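Local coordinates for protein discoidin-2 (Dictyostelium discoideum, PDB 2VMD) that binds galactose and N-acetylgalactosamine as a trimeric lectin and may take part in spore formation and in building the spore coat, at residues 167-172 and 233-238; 204-209 and 245-250; 211-216 and 239-244. One frame throughout, in Å; residues are numbered along the deposited sequence.

Contact 1 (167-172 and 233-238). With MBG (methyl beta-D-galactopyranoside), chain D.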
loop_
_atom_site.group_PDB
_atom_site.type_symbol
_atom_site.label_atom_id
_atom_site.label_comp_id
_atom_site.label_asym_id
_atom_site.label_seq_id
_atom_site.Cartn_x
_atom_site.Cartn_y
_atom_site.Cartn_z
ATOM N N GLY A 167 20.548 5.126 -7.796
ATOM C CA GLY A 167 21.755 4.867 -8.517
ATOM C C GLY A 167 22.803 5.904 -8.199
ATOM O O GLY A 167 22.633 6.777 -7.345
ATOM N N GLU A 168 23.895 5.799 -8.921
ATOM C CA GLU A 168 24.988 6.743 -8.769
ATOM C C GLU A 168 25.522 7.089 -10.134
ATOM O O GLU A 168 25.388 6.308 -11.105
ATOM C CB GLU A 168 26.060 6.214 -7.835
ATOM C CG GLU A 168 27.130 5.372 -8.472
ATOM C CD GLU A 168 28.279 5.039 -7.474
ATOM O OE1 GLU A 168 27.984 4.618 -6.343
ATOM O OE2 GLU A 168 29.471 5.204 -7.829
ATOM N N VAL A 169 26.087 8.288 -10.239
ATOM C CA VAL A 169 26.586 8.747 -11.521
ATOM C C VAL A 169 27.816 9.654 -11.288
ATOM O O VAL A 169 27.826 10.481 -10.371
ATOM C CB VAL A 169 25.471 9.422 -12.344
ATOM C CG1 VAL A 169 24.786 10.504 -11.518
ATOM C CG2 VAL A 169 25.986 9.944 -13.679
ATOM N N SER A 170 28.844 9.427 -12.090
ATOM C CA SER A 170 30.131 10.119 -11.981
ATOM C C SER A 170 30.483 10.703 -13.340
ATOM O O SER A 170 29.967 10.249 -14.360
ATOM C CB SER A 170 31.230 9.120 -11.620
ATOM O OG SER A 170 31.185 8.774 -10.245
ATOM N N ILE A 171 31.387 11.682 -13.366
ATOM C CA ILE A 171 31.921 12.175 -14.661
ATOM C C ILE A 171 32.748 11.027 -15.290
ATOM O O ILE A 171 32.562 10.680 -16.452
ATOM C CB ILE A 171 32.801 13.445 -14.485
ATOM C CG1 ILE A 171 31.998 14.557 -13.798
ATOM C CG2 ILE A 171 33.296 13.948 -15.866
ATOM C CD1 ILE A 171 32.846 15.765 -13.360
ATOM N N GLY A 172 33.649 10.448 -14.501
ATOM C CA GLY A 172 34.379 9.246 -14.874
ATOM C C GLY A 172 35.544 9.465 -15.830
ATOM O O GLY A 172 36.248 8.505 -16.199
ATOM N N LEU A 233 22.377 13.708 -16.035
ATOM C CA LEU A 233 23.053 14.444 -14.987
ATOM C C LEU A 233 24.003 15.378 -15.718
ATOM O O LEU A 233 24.965 14.943 -16.375
ATOM C CB LEU A 233 23.837 13.518 -14.076
ATOM C CG LEU A 233 24.207 13.982 -12.648
ATOM C CD1 LEU A 233 24.866 15.379 -12.603
ATOM C CD2 LEU A 233 23.016 13.925 -11.711
ATOM N N THR A 234 23.699 16.665 -15.651
ATOM C CA THR A 234 24.586 17.669 -16.184
ATOM C C THR A 234 25.555 18.097 -15.080
ATOM O O THR A 234 25.113 18.639 -14.058
ATOM C CB THR A 234 23.741 18.820 -16.646
ATOM O OG1 THR A 234 22.788 18.304 -17.590
ATOM C CG2 THR A 234 24.623 19.924 -17.275
ATOM N N PHE A 235 26.847 17.787 -15.257
ATOM C CA PHE A 235 27.924 18.222 -14.343
ATOM C C PHE A 235 28.394 19.574 -14.847
ATOM O O PHE A 235 28.605 19.720 -16.066
ATOM C CB PHE A 235 29.092 17.225 -14.366
ATOM C CG PHE A 235 28.734 15.850 -13.849
ATOM C CD1 PHE A 235 29.015 15.502 -12.542
ATOM C CD2 PHE A 235 28.099 14.917 -14.674
ATOM C CE1 PHE A 235 28.691 14.252 -12.051
ATOM C CE2 PHE A 235 27.751 13.653 -14.189
ATOM C CZ PHE A 235 28.063 13.321 -12.856
ATOM N N ILE A 236 28.536 20.551 -13.939
ATOM C CA ILE A 236 28.795 21.954 -14.323
ATOM C C ILE A 236 29.953 22.562 -13.506
ATOM O O ILE A 236 30.020 22.375 -12.281
ATOM C CB ILE A 236 27.558 22.851 -14.092
ATOM C CG1 ILE A 236 26.293 22.217 -14.700
ATOM C CG2 ILE A 236 27.816 24.258 -14.680
ATOM C CD1 ILE A 236 24.960 22.851 -14.182
ATOM N N THR A 237 30.886 23.230 -14.184
ATOM C CA THR A 237 31.850 24.090 -13.500
ATOM C C THR A 237 31.916 25.407 -14.258
ATOM O O THR A 237 31.386 25.495 -15.353
ATOM C CB THR A 237 33.243 23.439 -13.259
ATOM O OG1 THR A 237 33.974 24.210 -12.290
ATOM C CG2 THR A 237 34.074 23.266 -14.527
ATOM N N TRP A 238 32.487 26.437 -13.644
ATOM C CA TRP A 238 32.608 27.727 -14.336
ATOM C C TRP A 238 33.826 28.470 -13.780
ATOM O O TRP A 238 34.630 27.857 -13.064
ATOM C CB TRP A 238 31.277 28.515 -14.328
ATOM C CG TRP A 238 30.807 28.906 -12.945
ATOM C CD1 TRP A 238 30.841 30.159 -12.397
ATOM C CD2 TRP A 238 30.208 28.045 -11.957
ATOM N NE1 TRP A 238 30.303 30.138 -11.118
ATOM C CE2 TRP A 238 29.888 28.858 -10.830
ATOM C CE3 TRP A 238 29.875 26.682 -11.920
ATOM C CZ2 TRP A 238 29.308 28.323 -9.652
ATOM C CZ3 TRP A 238 29.284 26.156 -10.766
ATOM C CH2 TRP A 238 29.017 26.978 -9.633
HETATM C C1 MBG D . 32.342 34.912 -10.221
HETATM C C2 MBG D . 31.442 33.683 -10.468
HETATM C C3 MBG D . 30.624 33.409 -9.213
HETATM C C4 MBG D . 31.545 33.249 -7.996
HETATM C C5 MBG D . 32.481 34.466 -7.913
HETATM C C6 MBG D . 33.457 34.331 -6.752
HETATM C C7 MBG D . 33.286 34.252 -12.335
HETATM O O1 MBG D . 33.092 35.336 -11.381
HETATM O O2 MBG D . 30.526 33.843 -11.558
HETATM O O3 MBG D . 29.783 32.265 -9.430
HETATM O O4 MBG D . 32.313 32.040 -8.123
HETATM O O5 MBG D . 33.243 34.609 -9.116
HETATM O O6 MBG D . 34.098 35.596 -6.526
#
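Phe235 lies against Val169 and Ile171, and it has more surface buried in this contact than any other residue. Its ring is held between two aliphatic groups. On one face sits Ile171, whose CG1 lies 3.6 Å from the centroid of the Phe235 ring and 23° off the ring normal. This is a CH-pi contact, offset toward the rim at CD1 and CG. The opposite face carries Leu233 CD1, from the same strand, over the centre of the ring. Ile171 CG1 is turned anti to its own carbonyl carbon (chi1 -57°), which lays the CG1-CD1 arm along the ring. The side chains of Ile171 and Phe235 run antiparallel to one another.

Val169 meets the far end of the ring. Its CG2 is 4.0 Å from Phe235 CZ, and its carbonyl O lies at the ring edge, 3.8 Å from the same CZ. The other branch of Val169 turns to Leu233, with CG1 3.7 Å from Leu233 CG. No hydrogen bond crosses between the two segments. What joins them is apolar contact among buried residues. Ser170 points its CB away from this interior, and its OG pairs with Thr247 OG1.

At the end of 233-238 the chain leaves the core and reaches a sugar. Trp238 NE1 gives a 2.8 Å, nearly straight hydrogen bond to O3 of methyl galactoside. Arg218 of the same chain and Asp209 of the second subunit also bond to this sugar.

The axes of the short strand segments come within 8.9 Å and cross at -39°. They belong to different three-stranded antiparallel sheets, so this is part of the hydrophobic core between the two sheets of a beta-sandwich, the fold of H-type lectin domains.

Contact 2 (204-209 and 245-250). With MBG (methyl beta-D-galactopyranoside), chain B.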
loop_
_atom_site.group_PDB
_atom_site.type_symbol
_atom_site.label_atom_id
_atom_site.label_comp_id
_atom_site.label_asym_id
_atom_site.label_seq_id
_atom_site.Cartn_x
_atom_site.Cartn_y
_atom_site.Cartn_z
ATOM N N GLY A 204 22.517 14.161 -4.654
ATOM C CA GLY A 204 23.440 14.619 -3.616
ATOM C C GLY A 204 24.850 14.146 -3.945
ATOM O O GLY A 204 25.077 13.011 -4.426
ATOM N N CYS A 205 25.809 15.033 -3.710
ATOM C CA CYS A 205 27.204 14.743 -4.002
ATOM C C CYS A 205 27.843 13.816 -2.952
ATOM O O CYS A 205 27.662 14.000 -1.722
ATOM C CB CYS A 205 28.005 16.051 -4.091
ATOM S SG CYS A 205 29.677 15.760 -4.789
ATOM N N LYS A 206 28.591 12.828 -3.437
ATOM C CA LYS A 206 29.354 11.969 -2.519
ATOM C C LYS A 206 30.836 11.837 -2.870
ATOM O O LYS A 206 31.550 11.052 -2.235
ATOM C CB LYS A 206 28.715 10.577 -2.390
ATOM C CG LYS A 206 28.660 9.759 -3.704
ATOM C CD LYS A 206 28.161 8.337 -3.396
ATOM C CE LYS A 206 28.383 7.378 -4.538
ATOM N NZ LYS A 206 27.584 6.090 -4.374
ATOM N N LYS A 207 31.288 12.587 -3.876
ATOM C CA LYS A 207 32.721 12.712 -4.201
ATOM C C LYS A 207 33.035 14.004 -4.914
ATOM O O LYS A 207 32.397 14.321 -5.939
ATOM C CB LYS A 207 33.192 11.574 -5.101
ATOM C CG LYS A 207 34.626 11.734 -5.569
ATOM C CD LYS A 207 34.939 10.797 -6.743
ATOM C CE LYS A 207 36.395 10.712 -6.941
ATOM N NZ LYS A 207 36.728 9.671 -7.987
ATOM N N VAL A 208 34.041 14.718 -4.399
ATOM C CA VAL A 208 34.624 15.879 -5.052
ATOM C C VAL A 208 36.127 15.653 -5.239
ATOM O O VAL A 208 36.850 15.350 -4.266
ATOM C CB VAL A 208 34.368 17.183 -4.238
ATOM C CG1 VAL A 208 35.232 18.363 -4.769
ATOM C CG2 VAL A 208 32.905 17.532 -4.288
ATOM N N ASP A 209 36.556 15.763 -6.496
ATOM C CA ASP A 209 37.974 15.777 -6.883
ATOM C C ASP A 209 38.135 16.956 -7.842
ATOM O O ASP A 209 37.938 16.823 -9.070
ATOM C CB ASP A 209 38.333 14.465 -7.561
ATOM C CG ASP A 209 39.817 14.283 -7.765
ATOM O OD1 ASP A 209 40.600 15.232 -7.504
ATOM O OD2 ASP A 209 40.201 13.165 -8.230
ATOM N N ASP A 245 36.941 14.849 -11.020
ATOM C CA ASP A 245 35.769 13.959 -10.992
ATOM C C ASP A 245 34.765 14.474 -9.986
ATOM O O ASP A 245 35.150 15.131 -9.013
ATOM C CB ASP A 245 36.201 12.540 -10.592
ATOM C CG ASP A 245 35.223 11.430 -11.071
ATOM O OD1 ASP A 245 34.322 11.678 -11.912
ATOM O OD2 ASP A 245 35.396 10.277 -10.613
ATOM N N LEU A 246 33.488 14.110 -10.184
ATOM C CA LEU A 246 32.424 14.391 -9.221
ATOM C C LEU A 246 31.523 13.160 -9.264
ATOM O O LEU A 246 31.385 12.544 -10.329
ATOM C CB LEU A 246 31.596 15.619 -9.657
ATOM C CG LEU A 246 32.091 17.057 -9.471
ATOM C CD1 LEU A 246 31.188 18.091 -10.241
ATOM C CD2 LEU A 246 32.245 17.407 -8.007
ATOM N N THR A 247 30.983 12.744 -8.121
ATOM C CA THR A 247 30.000 11.625 -8.084
ATOM C C THR A 247 28.737 12.075 -7.323
ATOM O O THR A 247 28.860 12.668 -6.251
ATOM C CB THR A 247 30.581 10.366 -7.388
ATOM O OG1 THR A 247 31.808 9.983 -8.029
ATOM C CG2 THR A 247 29.580 9.152 -7.397
ATOM N N PHE A 248 27.557 11.758 -7.880
ATOM C CA PHE A 248 26.254 11.969 -7.242
ATOM C C PHE A 248 25.535 10.627 -7.053
ATOM O O PHE A 248 25.577 9.763 -7.947
ATOM C CB PHE A 248 25.382 12.874 -8.103
ATOM C CG PHE A 248 25.832 14.296 -8.138
ATOM C CD1 PHE A 248 25.354 15.215 -7.202
ATOM C CD2 PHE A 248 26.753 14.735 -9.095
ATOM C CE1 PHE A 248 25.791 16.547 -7.222
ATOM C CE2 PHE A 248 27.178 16.078 -9.119
ATOM C CZ PHE A 248 26.695 16.968 -8.183
ATOM N N ASP A 249 24.897 10.451 -5.897
ATOM C CA ASP A 249 23.832 9.447 -5.746
ATOM C C ASP A 249 22.565 10.133 -6.184
ATOM O O ASP A 249 22.385 11.339 -5.936
ATOM C CB ASP A 249 23.692 8.993 -4.288
ATOM C CG ASP A 249 24.504 7.741 -3.980
ATOM O OD1 ASP A 249 24.988 7.083 -4.942
ATOM O OD2 ASP A 249 24.669 7.425 -2.779
ATOM N N TYR A 250 21.666 9.387 -6.825
ATOM C CA TYR A 250 20.378 9.982 -7.151
ATOM C C TYR A 250 19.255 9.155 -6.549
ATOM O O TYR A 250 19.419 7.954 -6.372
ATOM C CB TYR A 250 20.194 10.088 -8.654
ATOM C CG TYR A 250 19.899 8.782 -9.392
ATOM C CD1 TYR A 250 18.586 8.266 -9.469
ATOM C CD2 TYR A 250 20.906 8.090 -10.056
ATOM C CE1 TYR A 250 18.308 7.081 -10.175
ATOM C CE2 TYR A 250 20.639 6.929 -10.760
ATOM C CZ TYR A 250 19.338 6.420 -10.812
ATOM O OH TYR A 250 19.094 5.252 -11.520
HETATM C C1 MBG B . 46.116 12.972 -8.627
HETATM C C2 MBG B . 44.940 12.259 -7.925
HETATM C C3 MBG B . 43.652 12.580 -8.670
HETATM C C4 MBG B . 43.459 14.099 -8.780
HETATM C C5 MBG B . 44.731 14.723 -9.377
HETATM C C6 MBG B . 44.615 16.239 -9.456
HETATM C C7 MBG B . 47.323 12.213 -6.686
HETATM O O1 MBG B . 47.412 12.657 -8.072
HETATM O O2 MBG B . 45.071 10.834 -7.877
HETATM O O3 MBG B . 42.549 11.924 -8.024
HETATM O O4 MBG B . 43.198 14.651 -7.478
HETATM O O5 MBG B . 45.877 14.410 -8.580
HETATM O O6 MBG B . 45.674 16.750 -10.279
HETATM O O HOH W 1 25.473 5.043 -1.880
#
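Val208 CG2 and Leu246 CD2 touch at 3.8 Å, the two branches being neighbours on one face. The segments are adjacent antiparallel strands in one of the two sheets of the lectin beta-sandwich, and a classic beta bulge at Lys206 and Lys207 shifts their register by one. On the same apolar face, Cys205 CB packs on Phe248 CE1 at 3.9 Å. Cys205 SG stands farther off, above that ring. Trp219 covers this face.

In the backbone ladder, Thr247 O takes a strong bond from Lys206 N and a weak one from Lys207 N. Thr247 N answers to Lys207 O.

Lys207, Asp209, Asp245, Thr247 and Asp249 line the other, polar face. Extended Lys207 runs past Thr247 OG1, which is hydrogen-bonded to Ser170 OG. Its NZ makes a 3.0 Å salt bridge to the anti side of Asp245 OD2, while Asp245 OD1 holds Gly172 N. From the bulge, Lys206 NZ reaches Asp249 OD1 at 2.8 Å, on the syn side but well out of the carboxylate plane. Glu168 OE1 is its strongest partner, in a second salt bridge. These charges probably offset one another around buried Lys206.

Lys207 to Asp209 pair antiparallel with a strand of the third subunit, whose Arg218 and Trp238 share the galactoside bound by Asp209. Asp209 OD1 accepts from sugar O4 and OD2 from sugar O3, both bonds being 2.7 Å long.

Contact 3 (211-216 and 239-244). With MBG (methyl beta-D-galactopyranoside), chain B; MBG (methyl beta-D-galactopyranoside), chain D.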
loop_
_atom_site.group_PDB
_atom_site.type_symbol
_atom_site.label_atom_id
_atom_site.label_comp_id
_atom_site.label_asym_id
_atom_site.label_seq_id
_atom_site.Cartn_x
_atom_site.Cartn_y
_atom_site.Cartn_z
ATOM N N HIS A 211 39.922 21.197 -8.471
ATOM C CA HIS A 211 40.884 22.243 -8.145
ATOM C C HIS A 211 40.180 23.592 -8.002
ATOM O O HIS A 211 39.313 23.946 -8.813
ATOM C CB HIS A 211 41.948 22.329 -9.243
ATOM C CG HIS A 211 43.255 22.898 -8.777
ATOM N ND1 HIS A 211 44.229 22.125 -8.173
ATOM C CD2 HIS A 211 43.745 24.159 -8.807
ATOM C CE1 HIS A 211 45.266 22.888 -7.865
ATOM N NE2 HIS A 211 44.996 24.126 -8.231
ATOM N N THR A 212 40.545 24.333 -6.952
ATOM C CA THR A 212 40.122 25.734 -6.794
ATOM C C THR A 212 40.706 26.630 -7.888
ATOM O O THR A 212 41.688 26.289 -8.543
ATOM C CB THR A 212 40.452 26.296 -5.360
ATOM O OG1 THR A 212 41.868 26.252 -5.130
ATOM C CG2 THR A 212 39.748 25.463 -4.287
ATOM N N ASP A 213 40.061 27.765 -8.110
ATOM C CA ASP A 213 40.495 28.753 -9.070
ATOM C C ASP A 213 40.736 30.017 -8.255
ATOM O O ASP A 213 39.775 30.710 -7.848
ATOM C CB ASP A 213 39.400 28.981 -10.116
ATOM C CG ASP A 213 39.607 30.261 -10.938
ATOM O OD1 ASP A 213 40.783 30.707 -11.049
ATOM O OD2 ASP A 213 38.587 30.808 -11.482
ATOM N N ASN A 214 42.014 30.290 -7.978
ATOM C CA ASN A 214 42.377 31.384 -7.068
ATOM C C ASN A 214 41.606 31.268 -5.743
ATOM O O ASN A 214 40.998 32.248 -5.291
ATOM C CB ASN A 214 42.089 32.764 -7.740
ATOM C CG ASN A 214 43.130 33.125 -8.807
ATOM O OD1 ASN A 214 42.821 33.825 -9.777
ATOM N ND2 ASN A 214 44.343 32.615 -8.649
ATOM N N GLY A 215 41.601 30.073 -5.141
ATOM C CA GLY A 215 40.814 29.850 -3.929
ATOM C C GLY A 215 39.300 29.588 -4.017
ATOM O O GLY A 215 38.722 29.154 -3.026
ATOM N N GLN A 216 38.651 29.868 -5.162
ATOM C CA GLN A 216 37.196 29.646 -5.316
ATOM C C GLN A 216 36.927 28.223 -5.800
ATOM O O GLN A 216 37.477 27.824 -6.829
ATOM C CB GLN A 216 36.573 30.617 -6.344
ATOM C CG GLN A 216 35.034 30.719 -6.204
ATOM C CD GLN A 216 34.686 31.536 -4.978
ATOM O OE1 GLN A 216 35.579 32.155 -4.385
ATOM N NE2 GLN A 216 33.405 31.563 -4.596
ATOM N N GLY A 239 33.994 29.743 -14.122
ATOM C CA GLY A 239 35.302 30.389 -13.976
ATOM C C GLY A 239 36.396 29.513 -14.576
ATOM O O GLY A 239 36.222 28.966 -15.669
ATOM N N ASN A 240 37.509 29.365 -13.861
ATOM C CA ASN A 240 38.611 28.560 -14.353
ATOM C C ASN A 240 38.884 27.300 -13.522
ATOM O O ASN A 240 39.997 26.798 -13.523
ATOM C CB ASN A 240 39.882 29.420 -14.470
ATOM C CG ASN A 240 39.742 30.531 -15.507
ATOM O OD1 ASN A 240 39.123 30.349 -16.573
ATOM N ND2 ASN A 240 40.313 31.690 -15.203
ATOM N N ASN A 241 37.865 26.763 -12.852
ATOM C CA ASN A 241 38.086 25.549 -12.051
ATOM C C ASN A 241 38.294 24.360 -12.946
ATOM O O ASN A 241 37.710 24.294 -14.028
ATOM C CB ASN A 241 36.927 25.268 -11.128
ATOM C CG ASN A 241 36.788 26.296 -10.047
ATOM O OD1 ASN A 241 36.269 27.380 -10.292
ATOM N ND2 ASN A 241 37.207 25.943 -8.821
ATOM N N ALA A 242 39.131 23.443 -12.473
ATOM C CA ALA A 242 39.416 22.165 -13.109
ATOM C C ALA A 242 38.809 21.091 -12.216
ATOM O O ALA A 242 39.243 20.906 -11.086
ATOM C CB ALA A 242 40.917 21.982 -13.241
ATOM N N VAL A 243 37.770 20.432 -12.710
ATOM C CA VAL A 243 37.093 19.373 -11.954
ATOM C C VAL A 243 37.583 18.062 -12.543
ATOM O O VAL A 243 37.342 17.799 -13.723
ATOM C CB VAL A 243 35.564 19.488 -12.072
ATOM C CG1 VAL A 243 34.874 18.276 -11.390
ATOM C CG2 VAL A 243 35.051 20.840 -11.526
ATOM N N TYR A 244 38.262 17.272 -11.707
ATOM C CA TYR A 244 38.846 15.970 -12.058
ATOM C C TYR A 244 37.787 14.862 -12.050
ATOM O O TYR A 244 37.706 14.069 -13.015
ATOM C CB TYR A 244 40.000 15.638 -11.122
ATOM C CG TYR A 244 40.916 14.494 -11.529
ATOM C CD1 TYR A 244 42.157 14.751 -12.119
ATOM C CD2 TYR A 244 40.555 13.161 -11.289
ATOM C CE1 TYR A 244 43.003 13.702 -12.489
ATOM C CE2 TYR A 244 41.395 12.115 -11.632
ATOM C CZ TYR A 244 42.614 12.389 -12.235
ATOM O OH TYR A 244 43.449 11.328 -12.573
HETATM C C1 MBG B . 46.116 12.972 -8.627
HETATM C C2 MBG B . 44.940 12.259 -7.925
HETATM C C3 MBG B . 43.652 12.580 -8.670
HETATM C C4 MBG B . 43.459 14.099 -8.780
HETATM C C5 MBG B . 44.731 14.723 -9.377
HETATM C C6 MBG B . 44.615 16.239 -9.456
HETATM C C7 MBG B . 47.323 12.213 -6.686
HETATM O O1 MBG B . 47.412 12.657 -8.072
HETATM O O2 MBG B . 45.071 10.834 -7.877
HETATM O O3 MBG B . 42.549 11.924 -8.024
HETATM O O4 MBG B . 43.198 14.651 -7.478
HETATM O O5 MBG B . 45.877 14.410 -8.580
HETATM O O6 MBG B . 45.674 16.750 -10.279
HETATM C C1 MBG D . 32.342 34.912 -10.221
HETATM C C2 MBG D . 31.442 33.683 -10.468
HETATM C C3 MBG D . 30.624 33.409 -9.213
HETATM C C4 MBG D . 31.545 33.249 -7.996
HETATM C C5 MBG D . 32.481 34.466 -7.913
HETATM C C6 MBG D . 33.457 34.331 -6.752
HETATM C C7 MBG D . 33.286 34.252 -12.335
HETATM O O1 MBG D . 33.092 35.336 -11.381
HETATM O O2 MBG D . 30.526 33.843 -11.558
HETATM O O3 MBG D . 29.783 32.265 -9.430
HETATM O O4 MBG D . 32.313 32.040 -8.123
HETATM O O5 MBG D . 33.243 34.609 -9.116
HETATM O O6 MBG D . 34.098 35.596 -6.526
HETATM O O HOH W 2 41.469 25.030 -11.206
#
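Asn241 reaches into the loop 211-216 and ties three of its residues together. Its CB passes the carbonyl of His211, 3.6 Å from His211 O. From there CG is turned anti to its own carbonyl carbon (chi1 -67°), which brings the amide to the carbonyls of His211 and Gln216. OD1 rests 3.5 Å from Asp213 CB and accepts a hydrogen bond from Arg218 NH1. At the tip, ND2 spends its protons on two backbone carbonyls. It bonds to Gln216 O at 2.8 Å and to His211 O at 2.9 Å, meeting each oxygen in its carbonyl plane on a lone pair. Gln216 O lies close to the plane of the Asn241 amide, and His211 O is tilted 24° from it. Three bonds thus fix the rotation of this buried group.

Gln216 N to Asp213 O closes the type I' turn from Asp213 to Gln216, and Gln216 O accepts from Asp213 N as well as from Asn241 ND2. The Asn241 amide therefore braces the base of the turn. Asp213 OD2 receives the 3.0 Å bond from Asn240 N, which comes from above the carboxylate plane. The same oxygen makes a salt bridge with Arg218, a carbohydrate-binding residue, so Asp213 and Asn241 both hold that arginine from a second shell.

His211 N bonds to Ala242 O at 2.7 Å. Farther on, Tyr244 stacks its ring on a galactoside, with sugar C4 over the ring centre. The Gln216 amide passes C6 of the second galactoside, while its OE1 bonds to His211 and its NE2 to Asp209, both of the second subunit.

The loop joins strands 200-211 and 216-224, which lie in different sheets. It packs on the start of strand 242-254 and meets both neighbouring subunits, Gln216 pairing with a strand of the second and His211 with one of the third.

Overall arrangement
All three contacts lie in the lectin-like domain. Contacts 1 and 2 are buried and their centres are 7 Å apart, whereas contact 3 is partly buried and its centre is 16 Å from each of theirs. Contact 1 joins the two sheets and is apolar. Contact 2 joins neighbours within one sheet, with a backbone ladder, one apolar face and one charged face. Contact 3 is mostly polar, a loop held by an amide and a carboxylate. Strand 242-254 serves contacts 2 and 3. Val243 packs on Thr237 and Ile171 of contact 1. Contacts 1 and 3 both reach one galactoside, contacts 2 and 3 the other, each site being shared between subunits.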